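Isochorismatase hydrolase (Alkaliphilus metalliredigens, PDB 3HB7) probably acts as a hydrolase of the isochorismatase family, related to the cysteine hydrolases. Local coordinates at residues M15-V20 with W81-P87; D112-K116 with A143-K147. One frame throughout, in Å; residues are numbered along the deposited sequence.

Contact 1: residues M15-V20 with W81-P87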
HETATM    1  N   MSE E  15      39.117  10.301   9.611  1.00 24.49           N
HETATM    2  CA  MSE E  15      39.118   9.196  10.520  1.00 24.99           C
HETATM    3  C   MSE E  15      39.355   9.794  11.867  1.00 24.48           C
HETATM    4  O   MSE E  15      40.448   9.826  12.346  1.00 24.87           O
HETATM    5  CB  MSE E  15      40.221   8.235  10.158  1.00 25.37           C
HETATM    6  CG  MSE E  15      40.082   7.622   8.768  1.00 28.74           C
HETATM    7 SE   MSE E  15      38.560   6.564   8.438  1.00 37.80          SE
HETATM    8  CE  MSE E  15      38.987   5.128   9.580  1.00 33.10           C
ATOM      9  N   LEU E  16      38.278  10.259  12.467  1.00 23.81           N
ATOM     10  CA  LEU E  16      38.293  11.092  13.640  1.00 23.27           C
ATOM     11  C   LEU E  16      37.505  10.501  14.786  1.00 23.21           C
ATOM     12  O   LEU E  16      36.731   9.612  14.606  1.00 22.92           O
ATOM     13  CB  LEU E  16      37.727  12.456  13.317  1.00 22.49           C
ATOM     14  CG  LEU E  16      38.128  13.154  12.042  1.00 22.15           C
ATOM     15  CD1 LEU E  16      37.413  14.471  11.941  1.00 20.48           C
ATOM     16  CD2 LEU E  16      39.576  13.364  12.035  1.00 20.90           C
ATOM     17  N   ASN E  17      37.728  11.038  15.969  1.00 23.57           N
ATOM     18  CA  ASN E  17      37.216  10.487  17.193  1.00 24.08           C
ATOM     19  C   ASN E  17      35.721  10.502  17.178  1.00 24.64           C
ATOM     20  O   ASN E  17      35.088   9.599  17.683  1.00 24.85           O
ATOM     21  CB  ASN E  17      37.774  11.215  18.411  1.00 23.77           C
ATOM     22  CG  ASN E  17      39.200  10.848  18.704  1.00 23.28           C
ATOM     23  OD1 ASN E  17      39.690   9.848  18.259  1.00 22.40           O
ATOM     24  ND2 ASN E  17      39.873  11.682  19.435  1.00 24.28           N
ATOM     25  N   ASP E  18      35.162  11.553  16.608  1.00 25.07           N
ATOM     26  CA  ASP E  18      33.729  11.696  16.482  1.00 25.29           C
ATOM     27  C   ASP E  18      33.059  10.683  15.593  1.00 25.26           C
ATOM     28  O   ASP E  18      31.938  10.325  15.814  1.00 25.15           O
ATOM     29  CB  ASP E  18      33.372  13.082  16.015  1.00 25.66           C
ATOM     30  CG  ASP E  18      33.139  14.014  17.140  1.00 26.61           C
ATOM     31  OD1 ASP E  18      32.888  13.540  18.229  1.00 27.91           O
ATOM     32  OD2 ASP E  18      33.202  15.223  16.953  1.00 27.20           O
ATOM     33  N   PHE E  19      33.721  10.286  14.530  1.00 25.39           N
ATOM     34  CA  PHE E  19      33.083   9.450  13.551  1.00 25.81           C
ATOM     35  C   PHE E  19      33.477   8.000  13.562  1.00 25.99           C
ATOM     36  O   PHE E  19      32.773   7.177  13.026  1.00 25.84           O
ATOM     37  CB  PHE E  19      33.337   9.991  12.156  1.00 25.77           C
ATOM     38  CG  PHE E  19      33.061  11.433  12.009  1.00 26.00           C
ATOM     39  CD1 PHE E  19      31.886  11.961  12.425  1.00 26.21           C
ATOM     40  CD2 PHE E  19      33.985  12.259  11.450  1.00 26.25           C
ATOM     41  CE1 PHE E  19      31.644  13.263  12.278  1.00 25.94           C
ATOM     42  CE2 PHE E  19      33.739  13.559  11.316  1.00 26.04           C
ATOM     43  CZ  PHE E  19      32.570  14.060  11.731  1.00 26.20           C
ATOM     44  N   VAL E  20      34.625   7.687  14.121  1.00 26.25           N
ATOM     45  CA  VAL E  20      35.114   6.330  14.027  1.00 26.64           C
ATOM     46  C   VAL E  20      35.080   5.631  15.349  1.00 26.68           C
ATOM     47  O   VAL E  20      35.570   6.129  16.337  1.00 26.60           O
ATOM     48  CB  VAL E  20      36.520   6.257  13.472  1.00 26.63           C
ATOM     49  CG1 VAL E  20      36.837   4.874  13.055  1.00 26.54           C
ATOM     50  CG2 VAL E  20      36.654   7.158  12.327  1.00 27.43           C
ATOM     51  N   TRP E  81      38.077  17.146  21.062  1.00 29.76           N
ATOM     52  CA  TRP E  81      38.483  15.767  20.993  1.00 30.15           C
ATOM     53  C   TRP E  81      37.876  15.088  19.778  1.00 30.12           C
ATOM     54  O   TRP E  81      38.494  14.272  19.143  1.00 30.19           O
ATOM     55  CB  TRP E  81      38.078  15.041  22.287  1.00 30.45           C
ATOM     56  CG  TRP E  81      38.301  13.579  22.253  1.00 31.50           C
ATOM     57  CD1 TRP E  81      39.448  12.944  22.514  1.00 31.95           C
ATOM     58  CD2 TRP E  81      37.356  12.571  21.915  1.00 32.79           C
ATOM     59  NE1 TRP E  81      39.295  11.612  22.372  1.00 32.41           N
ATOM     60  CE2 TRP E  81      38.012  11.354  21.998  1.00 33.02           C
ATOM     61  CE3 TRP E  81      36.025  12.585  21.545  1.00 33.17           C
ATOM     62  CZ2 TRP E  81      37.393  10.164  21.729  1.00 33.22           C
ATOM     63  CZ3 TRP E  81      35.415  11.408  21.282  1.00 33.92           C
ATOM     64  CH2 TRP E  81      36.093  10.212  21.373  1.00 33.67           C
ATOM     65  N   GLY E  82      36.651  15.445  19.462  1.00 29.87           N
ATOM     66  CA  GLY E  82      35.952  14.838  18.354  1.00 29.63           C
ATOM     67  C   GLY E  82      36.628  15.080  17.037  1.00 29.24           C
ATOM     68  O   GLY E  82      36.637  14.233  16.187  1.00 29.01           O
ATOM     69  N   SER E  83      37.202  16.259  16.895  1.00 29.18           N
ATOM     70  CA  SER E  83      37.936  16.651  15.709  1.00 28.82           C
ATOM     71  C   SER E  83      39.190  15.864  15.465  1.00 28.72           C
ATOM     72  O   SER E  83      39.615  15.720  14.350  1.00 27.85           O
ATOM     73  CB  SER E  83      38.257  18.128  15.750  1.00 28.99           C
ATOM     74  OG  SER E  83      38.380  18.640  14.462  1.00 28.35           O
ATOM     75  N   ASP E  84      39.794  15.376  16.535  1.00 28.96           N
ATOM     76  CA  ASP E  84      41.097  14.726  16.461  1.00 28.79           C
ATOM     77  C   ASP E  84      41.105  13.369  15.833  1.00 28.37           C
ATOM     78  O   ASP E  84      40.130  12.674  15.837  1.00 28.01           O
ATOM     79  CB  ASP E  84      41.754  14.660  17.827  1.00 28.84           C
ATOM     80  CG  ASP E  84      43.229  14.924  17.765  1.00 29.91           C
ATOM     81  OD1 ASP E  84      43.679  15.524  16.789  1.00 31.08           O
ATOM     82  OD2 ASP E  84      43.945  14.536  18.687  1.00 31.57           O
ATOM     83  N   PHE E  85      42.244  13.008  15.289  1.00 28.17           N
ATOM     84  CA  PHE E  85      42.412  11.713  14.695  1.00 28.08           C
ATOM     85  C   PHE E  85      42.343  10.627  15.753  1.00 28.12           C
ATOM     86  O   PHE E  85      42.701  10.830  16.885  1.00 28.19           O
ATOM     87  CB  PHE E  85      43.703  11.664  13.897  1.00 27.69           C
ATOM     88  CG  PHE E  85      43.824  12.769  12.915  1.00 27.24           C
ATOM     89  CD1 PHE E  85      43.237  12.686  11.701  1.00 25.91           C
ATOM     90  CD2 PHE E  85      44.486  13.910  13.230  1.00 26.80           C
ATOM     91  CE1 PHE E  85      43.319  13.707  10.833  1.00 26.41           C
ATOM     92  CE2 PHE E  85      44.563  14.918  12.361  1.00 25.65           C
ATOM     93  CZ  PHE E  85      43.982  14.814  11.166  1.00 26.37           C
ATOM     94  N   ILE E  86      41.826   9.484  15.378  1.00 28.02           N
ATOM     95  CA  ILE E  86      41.842   8.366  16.255  1.00 28.34           C
ATOM     96  C   ILE E  86      43.271   7.903  16.330  1.00 28.54           C
ATOM     97  O   ILE E  86      44.004   8.002  15.375  1.00 28.93           O
ATOM     98  CB  ILE E  86      40.954   7.271  15.742  1.00 28.10           C
ATOM     99  CG1 ILE E  86      41.329   6.939  14.322  1.00 27.88           C
ATOM    100  CG2 ILE E  86      39.547   7.706  15.803  1.00 27.64           C
ATOM    101  CD1 ILE E  86      40.784   5.689  13.864  1.00 27.44           C
ATOM    102  N   PRO E  87      43.647   7.364  17.465  1.00 28.59           N
ATOM    103  CA  PRO E  87      45.021   6.998  17.745  1.00 28.46           C
ATOM    104  C   PRO E  87      45.514   5.995  16.770  1.00 28.51           C
ATOM    105  O   PRO E  87      46.641   6.067  16.371  1.00 28.38           O
ATOM    106  CB  PRO E  87      44.909   6.352  19.099  1.00 28.32           C
ATOM    107  CG  PRO E  87      43.819   7.054  19.731  1.00 28.20           C
ATOM    108  CD  PRO E  87      42.833   7.368  18.682  1.00 28.63           C
TER
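L16 runs alongside F85 in the same direction, its CD2 3.7 Å from F85 CD1. L16 CG is anti to its own carbonyl carbon (chi1 -44°), which lays both methyls against S83 O. Nearby, V20 meets I86 nearly at right angles, V20 CB 4.1 Å from I86 CG2. The backbones meet in a single beta bridge between L16 and F85, joining the loop after strand 8-13 to the one after strand 53-60 in the parallel-sheet alpha/beta fold of this family. Its bonds are N17 N to D84 O (2.9 Å) and a weak one from I86 N to M15 O; one residue on, D18 N meets a lone pair of G82 O at 3.1 Å. N17 lies over the W81 indole, CB 3.4 Å from the six-membered ring centroid in a CH-pi contact and the amide tilted 26° to the ring. Its ND2 bonds to W81 O (2.9 Å), opposite D84 N across the carbonyl plane. An alanine in place of N17 has no amide to offer, which would probably leave W81 O with D84 N alone and the indole face without its amide cover. Farther out, D84 OD2 bonds to Y90 OH.

Contact 2: residues D112-K116 with A143-K147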
ATOM      1  N   ASP E 112      45.631  21.921  -2.296  1.00 19.68           N
ATOM      2  CA  ASP E 112      46.151  22.016  -3.635  1.00 20.54           C
ATOM      3  C   ASP E 112      47.544  22.616  -3.635  1.00 20.80           C
ATOM      4  O   ASP E 112      48.396  22.161  -4.353  1.00 21.38           O
ATOM      5  CB  ASP E 112      45.228  22.837  -4.511  1.00 19.89           C
ATOM      6  CG  ASP E 112      45.620  22.829  -5.949  1.00 22.88           C
ATOM      7  OD1 ASP E 112      45.892  21.778  -6.495  1.00 24.14           O
ATOM      8  OD2 ASP E 112      45.642  23.884  -6.564  1.00 25.32           O
ATOM      9  N   LEU E 113      47.772  23.633  -2.828  1.00 20.20           N
ATOM     10  CA  LEU E 113      49.069  24.245  -2.780  1.00 20.56           C
ATOM     11  C   LEU E 113      50.116  23.263  -2.309  1.00 21.17           C
ATOM     12  O   LEU E 113      51.144  23.184  -2.876  1.00 21.81           O
ATOM     13  CB  LEU E 113      49.087  25.490  -1.904  1.00 19.51           C
ATOM     14  CG  LEU E 113      50.453  26.155  -1.790  1.00 18.74           C
ATOM     15  CD1 LEU E 113      50.909  26.738  -3.066  1.00 15.13           C
ATOM     16  CD2 LEU E 113      50.456  27.170  -0.742  1.00 18.49           C
ATOM     17  N   TYR E 114      49.824  22.485  -1.294  1.00 21.73           N
ATOM     18  CA  TYR E 114      50.758  21.514  -0.821  1.00 22.85           C
ATOM     19  C   TYR E 114      51.068  20.493  -1.888  1.00 23.54           C
ATOM     20  O   TYR E 114      52.195  20.126  -2.065  1.00 24.05           O
ATOM     21  CB  TYR E 114      50.208  20.821   0.395  1.00 22.76           C
ATOM     22  CG  TYR E 114      51.003  19.643   0.856  1.00 24.45           C
ATOM     23  CD1 TYR E 114      51.964  19.776   1.825  1.00 25.22           C
ATOM     24  CD2 TYR E 114      50.775  18.401   0.346  1.00 25.46           C
ATOM     25  CE1 TYR E 114      52.681  18.715   2.252  1.00 26.78           C
ATOM     26  CE2 TYR E 114      51.483  17.334   0.767  1.00 27.02           C
ATOM     27  CZ  TYR E 114      52.443  17.487   1.723  1.00 27.36           C
ATOM     28  OH  TYR E 114      53.164  16.412   2.155  1.00 26.82           O
ATOM     29  N   LEU E 115      50.061  20.046  -2.603  1.00 23.75           N
ATOM     30  CA  LEU E 115      50.248  19.099  -3.647  1.00 23.96           C
ATOM     31  C   LEU E 115      51.101  19.693  -4.728  1.00 24.14           C
ATOM     32  O   LEU E 115      51.926  19.034  -5.273  1.00 24.16           O
ATOM     33  CB  LEU E 115      48.916  18.695  -4.226  1.00 23.79           C
ATOM     34  CG  LEU E 115      48.134  17.524  -3.651  1.00 24.62           C
ATOM     35  CD1 LEU E 115      48.560  17.131  -2.325  1.00 24.64           C
ATOM     36  CD2 LEU E 115      46.686  17.813  -3.647  1.00 23.60           C
ATOM     37  N   LYS E 116      50.876  20.945  -5.056  1.00 24.55           N
ATOM     38  CA  LYS E 116      51.658  21.618  -6.056  1.00 24.73           C
ATOM     39  C   LYS E 116      53.108  21.741  -5.627  1.00 24.85           C
ATOM     40  O   LYS E 116      53.988  21.548  -6.408  1.00 24.75           O
ATOM     41  CB  LYS E 116      51.084  22.993  -6.325  1.00 25.24           C
ATOM     42  CG  LYS E 116      50.688  23.262  -7.748  1.00 26.46           C
ATOM     43  CD  LYS E 116      49.359  24.024  -7.818  1.00 27.50           C
ATOM     44  CE  LYS E 116      49.375  25.072  -8.918  1.00 28.45           C
ATOM     45  NZ  LYS E 116      48.127  25.846  -9.056  1.00 27.93           N
ATOM     46  N   ALA E 143      39.199  18.053 -10.645  1.00 22.74           N
ATOM     47  CA  ALA E 143      39.012  19.410 -11.101  1.00 22.96           C
ATOM     48  C   ALA E 143      40.324  20.182 -11.195  1.00 23.16           C
ATOM     49  O   ALA E 143      40.428  21.138 -11.906  1.00 22.51           O
ATOM     50  CB  ALA E 143      38.026  20.117 -10.256  1.00 22.25           C
ATOM     51  N   ASN E 144      41.317  19.736 -10.450  1.00 23.82           N
ATOM     52  CA  ASN E 144      42.627  20.326 -10.451  1.00 25.00           C
ATOM     53  C   ASN E 144      43.640  19.537 -11.259  1.00 25.29           C
ATOM     54  O   ASN E 144      44.802  19.719 -11.115  1.00 25.12           O
ATOM     55  CB  ASN E 144      43.122  20.548  -9.040  1.00 25.32           C
ATOM     56  CG  ASN E 144      42.490  21.742  -8.389  1.00 26.83           C
ATOM     57  OD1 ASN E 144      42.591  22.843  -8.881  1.00 28.07           O
ATOM     58  ND2 ASN E 144      41.828  21.527  -7.284  1.00 25.09           N
ATOM     59  N   ALA E 145      43.166  18.634 -12.083  1.00 25.74           N
ATOM     60  CA  ALA E 145      43.987  17.895 -13.014  1.00 26.46           C
ATOM     61  C   ALA E 145      44.865  16.825 -12.397  1.00 26.83           C
ATOM     62  O   ALA E 145      45.714  16.297 -13.047  1.00 26.93           O
ATOM     63  CB  ALA E 145      44.794  18.813 -13.837  1.00 26.33           C
ATOM     64  N   TYR E 146      44.657  16.516 -11.140  1.00 27.36           N
ATOM     65  CA  TYR E 146      45.335  15.425 -10.513  1.00 27.77           C
ATOM     66  C   TYR E 146      44.755  14.138 -11.024  1.00 28.41           C
ATOM     67  O   TYR E 146      43.657  14.118 -11.518  1.00 28.57           O
ATOM     68  CB  TYR E 146      45.184  15.503  -9.011  1.00 27.86           C
ATOM     69  CG  TYR E 146      45.824  16.709  -8.432  1.00 27.49           C
ATOM     70  CD1 TYR E 146      47.139  16.973  -8.660  1.00 28.47           C
ATOM     71  CD2 TYR E 146      45.120  17.604  -7.695  1.00 26.97           C
ATOM     72  CE1 TYR E 146      47.724  18.076  -8.163  1.00 27.82           C
ATOM     73  CE2 TYR E 146      45.703  18.695  -7.195  1.00 26.02           C
ATOM     74  CZ  TYR E 146      47.003  18.928  -7.435  1.00 27.49           C
ATOM     75  OH  TYR E 146      47.610  20.023  -6.957  1.00 26.54           O
ATOM     76  N   LYS E 147      45.506  13.063 -10.885  1.00 28.55           N
ATOM     77  CA  LYS E 147      45.049  11.740 -11.196  1.00 28.77           C
ATOM     78  C   LYS E 147      44.541  11.198  -9.912  1.00 28.90           C
ATOM     79  O   LYS E 147      45.131  11.432  -8.910  1.00 29.21           O
ATOM     80  CB  LYS E 147      46.202  10.889 -11.675  1.00 28.81           C
ATOM     81  CG  LYS E 147      46.380  10.916 -13.145  1.00 29.19           C
ATOM     82  CD  LYS E 147      47.814  10.835 -13.501  1.00 30.60           C
ATOM     83  CE  LYS E 147      48.282   9.419 -13.488  1.00 31.13           C
ATOM     84  NZ  LYS E 147      49.400   9.210 -14.412  1.00 32.11           N
TER
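Y146 reaches across to helix 111-117 with its ring edge toward D112 and L115 packed obliquely against its phenol end. The carboxylate of D112 is turned 68° from the ring plane, and OD1 sits at the ring edge near that plane, where it accepts a very short hydrogen bond from Y146 OH (2.5 Å). The CG of D112 extends anti to the backbone N (chi1 -173°), carrying the carboxylate off the helix and into the path of the phenol. The CB of L115 lies 3.7 Å from Y146 CZ, while its methyl CD2 approaches Y146 CE2 at 3.8 Å. The amide of N144 stacks on the carboxylate, the two planes only 17° apart, with D112 CG and N144 CG 4.1 Å from each other. The backbone of N144 also passes over the tyrosine, placing N144 O 4.0 Å above the ring centre. This turn belongs to a Schellman motif with A145, at positive phi, as its C-prime residue; it ends helix 133-143 and leads the chain into strand 147-151. The contact thus joins the end of one helix to the flank of another in the alpha/beta fold. F106 touches D112, L115 and N144, and Y146 also packs on V123 of strand 122-126. The phenol donates, consistent with an ionised carboxylate; the very short length is doubtful at 2.3 Å resolution and says nothing firm about the strength of the bond.

Contacts 1 and 2 lie on opposite sides of the chain's centre, their own centres 26 Å apart and their nearest atoms about 13 Å apart, so they do not touch. They follow one another along the chain, 15-20 with 81-87 closing before 112-116 with 143-147 opens. Contact 1 joins loops that follow strands 8-13 and 53-60, at the C-terminal end of the sheet, where enzymes of this family generally keep their active site. Contact 2 lies instead where the chain approaches the start of strand 147-151. A bound sodium ion is about 12 Å from the side chain of N144, too distant to be held by it.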